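Local coordinates for protein salmonella typhimurium DB7155 bacteriophage DET7 tailspike (Bacteriophage, PDB 2V5I) that probably serves as the receptor-binding tailspike of the phage, binding and hydrolysing the O-antigen polysaccharide of its Salmonella host, at residues Ser24-Ser27 and Asp31-Thr34. Numbering follows the deposited sequence.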
loop_
_atom_site.group_PDB
_atom_site.type_symbol
_atom_site.label_atom_id
_atom_site.label_comp_id
_atom_site.label_asym_id
_atom_site.label_seq_id
_atom_site.Cartn_x
_atom_site.Cartn_y
_atom_site.Cartn_z
ATOM N N SER A 24 -27.092 32.277 -22.859
ATOM C CA SER A 24 -28.108 33.333 -22.626
ATOM C C SER A 24 -28.378 34.216 -23.835
ATOM O O SER A 24 -29.403 34.924 -23.860
ATOM C CB SER A 24 -27.706 34.199 -21.434
ATOM O OG SER A 24 -26.531 34.959 -21.707
ATOM N N ASP A 25 -27.499 34.209 -24.828
ATOM C CA ASP A 25 -27.708 34.945 -26.075
ATOM C C ASP A 25 -28.514 34.169 -27.100
ATOM O O ASP A 25 -28.758 34.686 -28.193
ATOM C CB ASP A 25 -26.379 35.332 -26.717
ATOM C CG ASP A 25 -25.660 36.451 -25.991
ATOM O OD1 ASP A 25 -26.322 37.268 -25.312
ATOM O OD2 ASP A 25 -24.417 36.537 -26.127
ATOM N N TYR A 26 -28.936 32.939 -26.775
ATOM C CA TYR A 26 -29.706 32.073 -27.679
ATOM C C TYR A 26 -30.944 31.524 -26.982
ATOM O O TYR A 26 -31.138 31.732 -25.787
ATOM C CB TYR A 26 -28.842 30.903 -28.189
ATOM C CG TYR A 26 -27.548 31.393 -28.740
ATOM C CD1 TYR A 26 -26.497 31.679 -27.901
ATOM C CD2 TYR A 26 -27.392 31.622 -30.116
ATOM C CE1 TYR A 26 -25.322 32.184 -28.377
ATOM C CE2 TYR A 26 -26.217 32.129 -30.611
ATOM C CZ TYR A 26 -25.180 32.404 -29.728
ATOM O OH TYR A 26 -24.019 32.896 -30.247
ATOM N N SER A 27 -31.790 30.816 -27.732
ATOM C CA SER A 27 -33.030 30.235 -27.191
ATOM C C SER A 27 -33.128 28.709 -27.399
ATOM O O SER A 27 -34.185 28.121 -27.175
ATOM C CB SER A 27 -34.264 30.936 -27.776
ATOM O OG SER A 27 -34.394 30.639 -29.151
ATOM N N ASP A 31 -28.905 26.075 -30.945
ATOM C CA ASP A 31 -28.596 27.354 -31.558
ATOM C C ASP A 31 -27.243 27.887 -31.067
ATOM O O ASP A 31 -26.433 28.422 -31.837
ATOM C CB ASP A 31 -29.699 28.370 -31.292
ATOM C CG ASP A 31 -30.979 28.105 -32.125
ATOM O OD1 ASP A 31 -30.885 27.351 -33.100
ATOM O OD2 ASP A 31 -32.069 28.641 -31.760
ATOM N N ALA A 32 -26.984 27.770 -29.757
ATOM C CA ALA A 32 -25.687 28.240 -29.233
ATOM C C ALA A 32 -24.526 27.428 -29.798
ATOM O O ALA A 32 -23.520 27.987 -30.238
ATOM C CB ALA A 32 -25.696 28.169 -27.704
ATOM N N VAL A 33 -24.688 26.117 -29.795
ATOM C CA VAL A 33 -23.636 25.196 -30.290
ATOM C C VAL A 33 -23.340 25.430 -31.762
ATOM O O VAL A 33 -22.193 25.402 -32.182
ATOM C CB VAL A 33 -23.982 23.717 -30.007
ATOM C CG1 VAL A 33 -23.031 22.745 -30.726
ATOM C CG2 VAL A 33 -23.880 23.487 -28.516
ATOM N N THR A 34 -24.358 25.679 -32.551
ATOM C CA THR A 34 -24.201 25.967 -33.996
ATOM C C THR A 34 -23.285 27.175 -34.208
ATOM O O THR A 34 -22.398 27.154 -35.086
ATOM C CB THR A 34 -25.573 26.154 -34.662
ATOM O OG1 THR A 34 -26.263 24.906 -34.637
ATOM C CG2 THR A 34 -25.435 26.586 -36.117
HETATM O O HOH W 1 -31.406 31.251 -30.609
#
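The aromatic ring of Tyr26 lies with one face against Ala32, in the first turn of helix 29-35. Ala32 CA stands over the middle of the ring, 3.7 Å from its centroid and 12° off the normal, a CH-pi contact. The carbonyl O of Asp31 comes obliquely to Tyr26 CD2, at 3.8 Å. The helix belongs to the N-terminal end of the parallel beta-helix of this P22-type tailspike, where it follows strand 20-22 and precedes strand 39-42. With CG anti to the carbonyl carbon (chi1 -51°), the Tyr26 ring carries on from a CB that already points at the helix. Alanine suits the facing position, since its small side chain lets the ring come down onto the helix backbone; its methyl CB still meets Tyr26 CD1 at 3.6 Å and also packs on Leu23 and Leu40. Tyrosine suits this place in combining a flat apolar face with a hydroxyl, which hydrogen-bonds the carboxylate of Asp35 one turn further on. Lys15 of a second subunit also packs on Tyr26, placing the ring near a subunit boundary. At the root of the ring, Asp31 CB lies 4.1 Å from Tyr26 CB, and the Asp31 carboxylate, an acceptor, reaches the loop backbone through water. A water molecule bridges the two segments, accepting from Ser27 N at 2.9 Å and donating to Asp31 OD2, also at 2.9 Å.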